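Local coordinates for protein aspartate aminotransferase (Plasmodium falciparum, PDB 3K7Y) that probably catalyses the reversible transfer of an amino group between L-aspartate and 2-oxoglutarate, giving oxaloacetate and L-glutamate, with pyridoxal 5'-phosphate as cofactor, at residues Glu123-Asn129 and Phe144-Ile149; Val177-Ile181 and Ile210-Ile214; Phe196-Ile200 and Leu229-Phe234; Ala240-Ser246 and Ala258-Val264. All coordinates share one frame; numbering follows the deposited sequence.

Contact 1 (Glu123-Asn129 and Phe144-Ile149)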
# COMPACT_ATOMS: atom_id res chain seq x y z
N GLU A 123 -16.35 17.04 -9.09
CA GLU A 123 -15.76 17.31 -10.39
C GLU A 123 -14.56 18.25 -10.32
O GLU A 123 -13.74 18.31 -11.24
CB GLU A 123 -16.81 17.89 -11.34
CG GLU A 123 -16.45 17.73 -12.80
CD GLU A 123 -17.44 18.42 -13.71
OE1 GLU A 123 -17.05 19.41 -14.39
OE2 GLU A 123 -18.61 17.96 -13.75
N THR A 124 -14.46 18.97 -9.21
CA THR A 124 -13.56 20.09 -9.08
C THR A 124 -13.01 20.11 -7.67
O THR A 124 -13.76 19.90 -6.72
CB THR A 124 -14.35 21.39 -9.27
OG1 THR A 124 -15.71 21.16 -8.88
CG2 THR A 124 -14.33 21.84 -10.73
N LEU A 125 -11.71 20.36 -7.54
CA LEU A 125 -11.04 20.47 -6.22
C LEU A 125 -10.22 21.73 -6.16
O LEU A 125 -9.46 22.03 -7.07
CB LEU A 125 -10.11 19.28 -5.96
CG LEU A 125 -10.75 17.92 -5.67
CD1 LEU A 125 -10.02 16.87 -6.44
CD2 LEU A 125 -10.75 17.57 -4.19
N TYR A 126 -10.39 22.47 -5.07
CA TYR A 126 -9.59 23.65 -4.82
C TYR A 126 -8.37 23.35 -3.96
O TYR A 126 -8.42 22.56 -3.00
CB TYR A 126 -10.45 24.76 -4.23
CG TYR A 126 -11.50 25.23 -5.20
CD1 TYR A 126 -11.20 26.15 -6.21
CD2 TYR A 126 -12.79 24.73 -5.13
CE1 TYR A 126 -12.16 26.56 -7.11
CE2 TYR A 126 -13.76 25.13 -6.02
CZ TYR A 126 -13.45 26.04 -7.01
OH TYR A 126 -14.45 26.40 -7.89
N VAL A 127 -7.27 23.99 -4.33
CA VAL A 127 -6.01 23.79 -3.65
C VAL A 127 -5.41 25.17 -3.40
O VAL A 127 -5.62 26.07 -4.20
CB VAL A 127 -5.13 22.84 -4.51
CG1 VAL A 127 -4.16 23.59 -5.37
CG2 VAL A 127 -4.40 21.88 -3.64
N THR A 128 -4.71 25.38 -2.29
CA THR A 128 -4.20 26.74 -2.01
C THR A 128 -2.89 26.96 -2.77
O THR A 128 -2.09 26.04 -2.88
CB THR A 128 -4.00 27.07 -0.48
OG1 THR A 128 -3.10 26.13 0.13
CG2 THR A 128 -5.32 27.06 0.27
N ASN A 129 -2.69 28.16 -3.30
CA ASN A 129 -1.47 28.41 -4.06
C ASN A 129 -0.34 28.94 -3.19
O ASN A 129 -0.57 29.85 -2.41
CB ASN A 129 -1.71 29.37 -5.22
CG ASN A 129 -0.43 29.74 -5.91
OD1 ASN A 129 0.32 30.57 -5.41
ND2 ASN A 129 -0.16 29.12 -7.05
N PHE A 144 -9.86 15.31 -12.32
CA PHE A 144 -10.63 16.30 -11.61
C PHE A 144 -10.20 17.63 -12.23
O PHE A 144 -9.11 17.71 -12.83
CB PHE A 144 -10.21 16.37 -10.14
CG PHE A 144 -10.70 15.24 -9.27
CD1 PHE A 144 -12.01 15.21 -8.80
CD2 PHE A 144 -9.82 14.25 -8.81
CE1 PHE A 144 -12.44 14.19 -7.96
CE2 PHE A 144 -10.24 13.22 -7.97
CZ PHE A 144 -11.54 13.19 -7.55
N ASN A 145 -11.02 18.67 -12.09
CA ASN A 145 -10.59 20.02 -12.42
C ASN A 145 -9.82 20.47 -11.24
O ASN A 145 -10.30 20.32 -10.13
CB ASN A 145 -11.76 20.97 -12.60
CG ASN A 145 -12.62 20.63 -13.78
OD1 ASN A 145 -12.13 20.15 -14.81
ND2 ASN A 145 -13.93 20.86 -13.64
N LEU A 146 -8.62 20.98 -11.46
CA LEU A 146 -7.84 21.52 -10.35
C LEU A 146 -7.84 23.03 -10.45
O LEU A 146 -7.40 23.60 -11.46
CB LEU A 146 -6.39 21.00 -10.35
CG LEU A 146 -5.57 21.52 -9.15
CD1 LEU A 146 -6.06 20.90 -7.85
CD2 LEU A 146 -4.07 21.29 -9.30
N LYS A 147 -8.34 23.66 -9.38
CA LYS A 147 -8.34 25.12 -9.31
C LYS A 147 -7.58 25.62 -8.10
O LYS A 147 -7.52 24.92 -7.08
CB LYS A 147 -9.77 25.65 -9.35
CG LYS A 147 -10.43 25.42 -10.69
CD LYS A 147 -11.91 25.73 -10.68
CE LYS A 147 -12.42 25.71 -12.09
NZ LYS A 147 -11.50 26.50 -12.96
N TYR A 148 -7.01 26.82 -8.23
CA TYR A 148 -6.12 27.39 -7.22
C TYR A 148 -6.72 28.57 -6.51
O TYR A 148 -7.25 29.46 -7.15
CB TYR A 148 -4.80 27.84 -7.85
CG TYR A 148 -4.01 26.73 -8.50
CD1 TYR A 148 -2.83 26.24 -7.93
CD2 TYR A 148 -4.46 26.15 -9.70
CE1 TYR A 148 -2.11 25.21 -8.54
CE2 TYR A 148 -3.76 25.13 -10.30
CZ TYR A 148 -2.58 24.66 -9.73
OH TYR A 148 -1.91 23.64 -10.36
N ILE A 149 -6.62 28.56 -5.18
CA ILE A 149 -6.99 29.69 -4.32
C ILE A 149 -5.74 30.50 -3.94
O ILE A 149 -4.70 29.90 -3.61
CB ILE A 149 -7.67 29.18 -3.01
CG1 ILE A 149 -9.08 28.66 -3.31
CG2 ILE A 149 -7.78 30.27 -1.96
CD1 ILE A 149 -9.78 28.11 -2.06
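L125 and F144 meet at a slant: methyl CD1 of L125 stands over one face of the F144 ring, 3.5 Å from the ring centroid and displaced toward the rim, a CH-pi contact. The ring is brought beneath it by F144's own first torsion (chi1 -76°), which sets CG beside the backbone N. Helices 105-118 and 133-140 pack on this same pair. Next to it V127 closes on L146, CB to CD1 at 4.0 Å, and runs alongside Y148, both side chains pointing the same way.

Strands 124-128 and 145-149 are the two parallel strands of a beta-alpha-beta unit whose connection is helix 133-140, within the large mixed sheet of the PLP-dependent aminotransferase fold. Six backbone bonds zip them together, alternating in direction, the first from N145 N to E123 O (2.9 Å) and the last from N129 N to I149 O (2.7 Å).

On the other face, which bears T124, Y126 and T128, the Y126 ring lies beside the aliphatic part of K147, with CE1 of Y126 3.4 Å from CB of K147, while CB of Y126 touches CD1 of I149. T128 turns its hydroxyl to another partner, Y184 OH, with which it is hydrogen-bonded.

Contact 2 (Val177-Ile181 and Ile210-Ile214). With PLP (pyridoxal-5'-phosphate), chain B.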
# COMPACT_ATOMS: atom_id res chain seq x y z
N VAL A 177 -12.21 21.59 -0.67
CA VAL A 177 -10.95 22.33 -0.55
C VAL A 177 -9.94 21.59 0.33
O VAL A 177 -10.30 21.07 1.39
CB VAL A 177 -11.16 23.76 0.01
CG1 VAL A 177 -9.84 24.52 0.07
CG2 VAL A 177 -12.14 24.51 -0.83
N ILE A 178 -8.69 21.57 -0.13
CA ILE A 178 -7.57 20.99 0.62
C ILE A 178 -6.79 22.09 1.34
O ILE A 178 -6.33 23.05 0.73
CB ILE A 178 -6.64 20.20 -0.32
CG1 ILE A 178 -7.36 18.97 -0.86
CG2 ILE A 178 -5.36 19.81 0.40
CD1 ILE A 178 -6.90 18.55 -2.25
N LEU A 179 -6.65 21.95 2.65
CA LEU A 179 -5.95 22.94 3.43
C LEU A 179 -4.82 22.31 4.20
O LEU A 179 -4.98 21.24 4.84
CB LEU A 179 -6.88 23.65 4.41
CG LEU A 179 -7.89 24.62 3.81
CD1 LEU A 179 -8.84 25.15 4.86
CD2 LEU A 179 -7.21 25.78 3.06
N GLN A 180 -3.67 22.97 4.11
CA GLN A 180 -2.55 22.74 5.00
C GLN A 180 -2.54 23.94 5.93
O GLN A 180 -2.24 25.06 5.51
CB GLN A 180 -1.23 22.70 4.23
CG GLN A 180 -1.11 21.64 3.20
CD GLN A 180 0.29 21.59 2.63
OE1 GLN A 180 0.51 21.84 1.44
NE2 GLN A 180 1.27 21.26 3.48
N ILE A 181 -2.90 23.69 7.18
CA ILE A 181 -3.10 24.76 8.15
C ILE A 181 -1.85 25.05 8.96
O ILE A 181 -1.76 26.08 9.62
CB ILE A 181 -4.19 24.39 9.11
CG1 ILE A 181 -3.81 23.13 9.89
CG2 ILE A 181 -5.49 24.20 8.36
CD1 ILE A 181 -4.84 22.69 10.84
N ILE A 210 -14.19 20.45 3.62
CA ILE A 210 -12.76 20.63 3.87
C ILE A 210 -11.99 19.32 4.10
O ILE A 210 -12.46 18.38 4.75
CB ILE A 210 -12.52 21.68 4.99
CG1 ILE A 210 -13.17 23.03 4.64
CG2 ILE A 210 -11.02 21.85 5.27
CD1 ILE A 210 -12.58 23.77 3.43
N ILE A 211 -10.80 19.25 3.51
CA ILE A 211 -9.91 18.11 3.71
C ILE A 211 -8.64 18.70 4.27
O ILE A 211 -7.97 19.49 3.60
CB ILE A 211 -9.57 17.37 2.38
CG1 ILE A 211 -10.80 16.65 1.80
CG2 ILE A 211 -8.41 16.39 2.59
CD1 ILE A 211 -11.76 17.54 1.00
N PHE A 212 -8.32 18.35 5.51
CA PHE A 212 -7.12 18.86 6.13
C PHE A 212 -5.96 17.93 5.83
O PHE A 212 -6.09 16.70 5.96
CB PHE A 212 -7.31 18.99 7.64
CG PHE A 212 -8.40 19.94 8.04
CD1 PHE A 212 -9.71 19.48 8.20
CD2 PHE A 212 -8.12 21.28 8.26
CE1 PHE A 212 -10.74 20.35 8.58
CE2 PHE A 212 -9.14 22.17 8.63
CZ PHE A 212 -10.45 21.70 8.79
N ASP A 213 -4.83 18.50 5.42
CA ASP A 213 -3.62 17.70 5.28
C ASP A 213 -2.65 17.91 6.45
O ASP A 213 -2.06 18.98 6.61
CB ASP A 213 -2.91 17.95 3.95
CG ASP A 213 -1.92 16.84 3.59
OD1 ASP A 213 -1.69 15.90 4.41
OD2 ASP A 213 -1.37 16.89 2.46
N ILE A 214 -2.50 16.86 7.26
CA ILE A 214 -1.66 16.92 8.43
C ILE A 214 -0.49 15.93 8.33
O ILE A 214 -0.62 14.77 8.70
CB ILE A 214 -2.50 16.75 9.73
CG1 ILE A 214 -3.10 18.09 10.14
CG2 ILE A 214 -1.64 16.28 10.89
CD1 ILE A 214 -4.46 18.29 9.63
N1 PLP B . 1.13 15.84 2.64
C2 PLP B . 2.19 16.70 2.79
C2A PLP B . 1.91 18.15 2.86
C3 PLP B . 3.48 16.21 2.87
O3 PLP B . 4.54 17.07 3.04
C4 PLP B . 3.70 14.83 2.80
C4A PLP B . 5.10 14.34 3.04
O4A PLP B . 5.43 14.01 4.19
C5 PLP B . 2.63 13.93 2.66
C6 PLP B . 1.34 14.47 2.57
C5A PLP B . 2.76 12.41 2.55
O4P PLP B . 3.55 11.77 3.54
P PLP B . 3.89 10.19 3.42
O1P PLP B . 4.11 9.58 4.77
O2P PLP B . 5.20 10.03 2.70
O3P PLP B . 2.74 9.52 2.71
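I211 N donates to V177 O, L179 N to I211 O, and D213 N to L179 O at 2.8 Å, three backbone bonds that join the parallel strands within these segments. Between these bonds the CA hydrogens of I210, I178 and F212 lean toward the same carbonyl oxygens.

The apolar contacts fall on both faces of the sheet. On the face of V177 and L179, I210 does most of the touching with two of its branches. CD1 of I210 reaches CB of V177 at 3.7 Å, and CG2 of I210 meets CD1 of L179 at 4.0 Å while also lying over one face of the F212 ring. That ring receives a second methyl at its edge, where CG2 of I181 comes in the ring plane to 3.9 Å from CD2 of F212. On the other face CG1 of I178 rests against CB of I211.

The polar side chains D213 and Q180 run side by side in the same direction, both in the PLP pocket. D213 has CG anti to the backbone N (chi1 -162°), and near the carboxyl end of its strand the carboxylate reaches the cofactor, OD2 of D213 lying 2.7 Å from PLP N1. Such a carboxylate would be expected to favour a protonated pyridine nitrogen. Y132 and N185 pack on Q180. An aspartate facing the pyridine nitrogen at the carboxyl end of a parallel strand is characteristic of fold-type I PLP enzymes, and here it tops the beta-alpha-beta unit 176-179, 193-206, 209-214.

Contact 3 (Phe196-Ile200 and Leu229-Phe234)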
# COMPACT_ATOMS: atom_id res chain seq x y z
N PHE A 196 -8.85 32.10 12.48
CA PHE A 196 -9.69 30.91 12.55
C PHE A 196 -11.17 31.28 12.49
O PHE A 196 -11.87 30.86 11.57
CB PHE A 196 -9.41 30.07 13.80
CG PHE A 196 -8.01 29.50 13.89
CD1 PHE A 196 -7.57 28.89 15.06
CD2 PHE A 196 -7.13 29.57 12.81
CE1 PHE A 196 -6.30 28.35 15.15
CE2 PHE A 196 -5.85 29.03 12.91
CZ PHE A 196 -5.44 28.43 14.09
N ASP A 197 -11.64 32.08 13.44
CA ASP A 197 -13.07 32.34 13.60
C ASP A 197 -13.74 32.85 12.34
O ASP A 197 -14.89 32.49 12.04
CB ASP A 197 -13.34 33.32 14.75
CG ASP A 197 -12.55 32.99 16.00
OD1 ASP A 197 -11.31 33.23 16.01
OD2 ASP A 197 -13.18 32.52 16.97
N GLU A 198 -13.05 33.70 11.60
CA GLU A 198 -13.65 34.23 10.38
C GLU A 198 -13.93 33.07 9.43
O GLU A 198 -15.06 32.89 8.97
CB GLU A 198 -12.77 35.29 9.74
CG GLU A 198 -13.54 36.31 8.90
CD GLU A 198 -12.64 37.38 8.28
OE1 GLU A 198 -12.93 37.80 7.13
OE2 GLU A 198 -11.66 37.81 8.93
N ILE A 199 -12.90 32.26 9.18
CA ILE A 199 -13.02 31.04 8.37
C ILE A 199 -14.24 30.21 8.77
O ILE A 199 -15.10 29.92 7.94
CB ILE A 199 -11.74 30.18 8.49
CG1 ILE A 199 -10.54 30.93 7.91
CG2 ILE A 199 -11.92 28.85 7.81
CD1 ILE A 199 -9.20 30.46 8.42
N ILE A 200 -14.32 29.83 10.04
CA ILE A 200 -15.42 29.02 10.50
C ILE A 200 -16.70 29.63 9.97
O ILE A 200 -17.58 28.92 9.50
CB ILE A 200 -15.45 28.93 12.03
CG1 ILE A 200 -14.08 28.51 12.57
CG2 ILE A 200 -16.57 27.99 12.51
CD1 ILE A 200 -13.69 27.05 12.32
N LEU A 229 -5.17 23.20 16.00
CA LEU A 229 -6.25 23.97 16.65
C LEU A 229 -7.45 24.20 15.75
O LEU A 229 -8.59 24.00 16.18
CB LEU A 229 -5.76 25.30 17.24
CG LEU A 229 -6.79 26.20 17.94
CD1 LEU A 229 -7.62 25.47 18.99
CD2 LEU A 229 -6.11 27.40 18.57
N LEU A 230 -7.21 24.62 14.52
CA LEU A 230 -8.31 24.96 13.63
C LEU A 230 -9.28 23.80 13.58
O LEU A 230 -10.50 24.00 13.59
CB LEU A 230 -7.82 25.25 12.23
CG LEU A 230 -8.55 26.34 11.44
CD1 LEU A 230 -8.47 25.98 9.97
CD2 LEU A 230 -10.01 26.59 11.86
N ILE A 231 -8.73 22.59 13.55
CA ILE A 231 -9.54 21.38 13.47
C ILE A 231 -10.42 21.30 14.71
O ILE A 231 -11.63 21.06 14.60
CB ILE A 231 -8.68 20.12 13.32
CG1 ILE A 231 -8.04 20.10 11.93
CG2 ILE A 231 -9.52 18.86 13.50
CD1 ILE A 231 -7.03 19.01 11.72
N ARG A 232 -9.82 21.52 15.87
CA ARG A 232 -10.56 21.42 17.14
C ARG A 232 -11.61 22.52 17.29
O ARG A 232 -12.72 22.28 17.76
CB ARG A 232 -9.61 21.36 18.33
CG ARG A 232 -9.05 19.97 18.53
CD ARG A 232 -7.79 19.97 19.34
NE ARG A 232 -6.96 18.80 19.08
CZ ARG A 232 -6.12 18.28 19.96
NH1 ARG A 232 -6.01 18.80 21.17
NH2 ARG A 232 -5.39 17.21 19.64
N LYS A 233 -11.25 23.72 16.86
CA LYS A 233 -12.20 24.81 16.81
C LYS A 233 -13.37 24.44 15.88
O LYS A 233 -14.52 24.51 16.30
CB LYS A 233 -11.52 26.12 16.42
CG LYS A 233 -12.12 27.31 17.13
CD LYS A 233 -11.11 28.43 17.40
CE LYS A 233 -11.86 29.65 17.95
NZ LYS A 233 -11.02 30.85 18.24
N PHE A 234 -13.06 24.01 14.65
CA PHE A 234 -14.04 23.45 13.70
C PHE A 234 -15.01 22.45 14.35
O PHE A 234 -16.21 22.49 14.10
CB PHE A 234 -13.33 22.70 12.58
CG PHE A 234 -13.24 23.45 11.29
CD1 PHE A 234 -12.17 24.29 11.02
CD2 PHE A 234 -14.20 23.27 10.31
CE1 PHE A 234 -12.08 24.97 9.80
CE2 PHE A 234 -14.11 23.95 9.10
CZ PHE A 234 -13.05 24.80 8.85
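F196 and L230 meet in the helical layer that covers one face of the central sheet, where helix 193-206, the connection of a beta-alpha-beta unit, lies next to the short helix 229-235. The two segments are splayed by 47° and their axes come no closer than 10.4 Å, so side chains rather than backbones fill the interface.

The F196 ring is met by two residues of helix 229-235, over a face and at an edge. CG of L230 lies over one face, 4.1 Å from the ring centroid, as a CH-pi contact. L229, crossing at about a right angle, instead puts CD2 in the ring plane at the edge, 3.6 Å from CE1 of F196.

One turn further along, I200 repeats the theme with the roles exchanged: its terminal methyl, CD1, sits over a face of the F234 ring, 3.7 Å from the centroid. CD1 of I200 also touches CD2 of L230 at 3.7 Å, which ties the two aromatic clusters into one core. I199 adds a looser touch of CG2 on CZ of F234. The core continues onto strand 209-214, where L230 packs on F212 and the F234 ring stands edge-to-face with the F212 ring.

Outside the apolar core runs a salt bridge. K233 stretches past the F196 ring edge, its chain bent at chi2 (149°), and brings NZ to 3.0 Å from OD2 of D197. The ammonium approaches on the syn side of the carboxylate, 30° out of its plane; a second, weak bond from NZ goes to OD1 of D197.

Contact 4 (Ala240-Ser246 and Ala258-Val264). With PLP (pyridoxal-5'-phosphate), chain B.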
# COMPACT_ATOMS: atom_id res chain seq x y z
N ALA A 240 -18.55 19.21 9.47
CA ALA A 240 -17.99 17.95 8.96
C ALA A 240 -16.81 18.17 8.00
O ALA A 240 -16.75 19.19 7.30
CB ALA A 240 -19.08 17.13 8.29
N PHE A 241 -15.86 17.24 7.97
CA PHE A 241 -14.66 17.40 7.16
C PHE A 241 -13.86 16.10 7.08
O PHE A 241 -14.34 15.05 7.49
CB PHE A 241 -13.79 18.53 7.73
CG PHE A 241 -13.51 18.38 9.20
CD1 PHE A 241 -14.17 19.17 10.13
CD2 PHE A 241 -12.59 17.45 9.66
CE1 PHE A 241 -13.92 19.03 11.48
CE2 PHE A 241 -12.33 17.30 11.01
CZ PHE A 241 -12.99 18.09 11.91
N SER A 242 -12.64 16.17 6.57
CA SER A 242 -11.79 14.99 6.46
C SER A 242 -10.36 15.29 6.84
O SER A 242 -9.88 16.42 6.69
CB SER A 242 -11.82 14.44 5.05
OG SER A 242 -12.98 13.69 4.86
N VAL A 243 -9.66 14.25 7.30
CA VAL A 243 -8.27 14.43 7.70
C VAL A 243 -7.38 13.31 7.12
O VAL A 243 -7.65 12.12 7.33
CB VAL A 243 -8.11 14.51 9.24
CG1 VAL A 243 -6.73 15.03 9.60
CG2 VAL A 243 -9.18 15.39 9.87
N CYS A 244 -6.35 13.72 6.38
CA CYS A 244 -5.29 12.81 5.99
C CYS A 244 -4.12 13.07 6.91
O CYS A 244 -3.65 14.20 7.01
CB CYS A 244 -4.89 13.05 4.54
SG CYS A 244 -6.27 12.84 3.39
N GLN A 245 -3.66 12.01 7.57
CA GLN A 245 -2.66 12.14 8.63
C GLN A 245 -1.48 11.21 8.36
O GLN A 245 -1.68 10.02 8.15
CB GLN A 245 -3.33 11.83 9.95
CG GLN A 245 -2.50 11.24 11.08
CD GLN A 245 -3.24 11.33 12.42
OE1 GLN A 245 -2.67 11.12 13.49
NE2 GLN A 245 -4.51 11.68 12.35
N SER A 246 -0.28 11.78 8.34
CA SER A 246 0.95 11.02 8.15
C SER A 246 1.76 11.02 9.42
O SER A 246 1.75 12.01 10.16
CB SER A 246 1.80 11.63 7.04
OG SER A 246 3.08 11.02 7.01
N ALA A 258 3.37 4.85 7.55
CA ALA A 258 2.26 4.95 8.51
C ALA A 258 1.36 6.18 8.24
O ALA A 258 1.85 7.33 8.25
CB ALA A 258 2.77 4.96 9.95
N GLY A 259 0.08 5.94 7.98
CA GLY A 259 -0.89 7.02 7.77
C GLY A 259 -2.33 6.67 8.13
O GLY A 259 -2.68 5.49 8.23
N ALA A 260 -3.17 7.69 8.29
CA ALA A 260 -4.57 7.47 8.58
C ALA A 260 -5.49 8.41 7.78
O ALA A 260 -5.03 9.43 7.29
CB ALA A 260 -4.81 7.63 10.06
N LEU A 261 -6.77 8.05 7.67
CA LEU A 261 -7.79 8.87 7.01
C LEU A 261 -8.99 9.04 7.95
O LEU A 261 -9.61 8.05 8.33
CB LEU A 261 -8.29 8.17 5.74
CG LEU A 261 -8.78 8.89 4.46
CD1 LEU A 261 -9.84 8.06 3.69
CD2 LEU A 261 -9.30 10.31 4.72
N HIS A 262 -9.32 10.28 8.31
CA HIS A 262 -10.49 10.52 9.16
C HIS A 262 -11.60 11.24 8.41
O HIS A 262 -11.37 12.29 7.82
CB HIS A 262 -10.10 11.31 10.40
CG HIS A 262 -8.94 10.72 11.14
ND1 HIS A 262 -9.06 9.64 11.98
CD2 HIS A 262 -7.62 11.05 11.14
CE1 HIS A 262 -7.88 9.33 12.47
NE2 HIS A 262 -6.99 10.17 11.98
N ILE A 263 -12.79 10.65 8.44
CA ILE A 263 -13.97 11.29 7.85
C ILE A 263 -15.05 11.46 8.91
O ILE A 263 -15.42 10.49 9.58
CB ILE A 263 -14.54 10.51 6.63
CG1 ILE A 263 -13.50 10.44 5.51
CG2 ILE A 263 -15.84 11.17 6.12
CD1 ILE A 263 -13.86 9.52 4.40
N VAL A 264 -15.53 12.69 9.04
CA VAL A 264 -16.50 13.03 10.08
C VAL A 264 -17.91 12.82 9.53
O VAL A 264 -18.26 13.37 8.48
CB VAL A 264 -16.28 14.49 10.60
CG1 VAL A 264 -17.48 15.00 11.38
CG2 VAL A 264 -15.02 14.57 11.47
N1 PLP B . 1.13 15.84 2.64
C2 PLP B . 2.19 16.70 2.79
C2A PLP B . 1.91 18.15 2.86
C3 PLP B . 3.48 16.21 2.87
O3 PLP B . 4.54 17.07 3.04
C4 PLP B . 3.70 14.83 2.80
C4A PLP B . 5.10 14.34 3.04
O4A PLP B . 5.43 14.01 4.19
C5 PLP B . 2.63 13.93 2.66
C6 PLP B . 1.34 14.47 2.57
C5A PLP B . 2.76 12.41 2.55
O4P PLP B . 3.55 11.77 3.54
P PLP B . 3.89 10.19 3.42
O1P PLP B . 4.11 9.58 4.77
O2P PLP B . 5.20 10.03 2.70
O3P PLP B . 2.74 9.52 2.71
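V243 and H262 form the shortest bonds of this contact, a reciprocal pair in which V243 N donates to H262 O and H262 N to V243 O, each at 2.7 Å. Q245 and A260 make a second reciprocal pair, A260 N reaching Q245 O at 2.8 Å, and V264 N continues the series to F241 O.

These antiparallel strands, 241-246 and 258-264, make a beta hairpin in the large mixed sheet, and its connecting loop carries K249 and R257 of the cofactor pocket. At the loop end S246 turns OG anti to its own N (chi1 171°), and OG donates to phosphate oxygen O1P of PLP at 2.9 Å. The same oxygen is hydrogen-bonded to S248 N, which helps to position the hydroxyl that meets the phosphate.

Away from the cofactor, CG2 of V264 lies over one face of the F241 ring, 4.2 Å from its centroid and off to one side of it. The other V264 methyl, CG1, touches CB of A240 at 4.1 Å. On the face of S242 and C244, OG of S242 comes 3.4 Å from CG1 of I263, and SG of C244 rests loosely on CD2 of L261. On the opposite face CB of V243 meets CB of H262, whose ring packs against helix 75-86 and strand 98-104.

Along the chain contact 1 comes first; contacts 2 and 3 interleave, since helix 193-206 connects the two strands of contact 2; contact 4 follows. Contacts 1, 2 and 4 lie on one mixed sheet, whose six inner strands run in the order 258-264, 241-246, 209-214, 176-179, 124-128, 145-153. Contact 2 sits in the middle, its centre about 12 Å from that of contact 1 and about 10 Å from that of contact 4, joined to each by probable backbone hydrogen bonds. Contact 3 packs on one face of this sheet, about 12 Å from contact 2 between centres. Contacts 2 and 4 both reach the same PLP, contact 2 at the pyridine nitrogen and contact 4 at the phosphate.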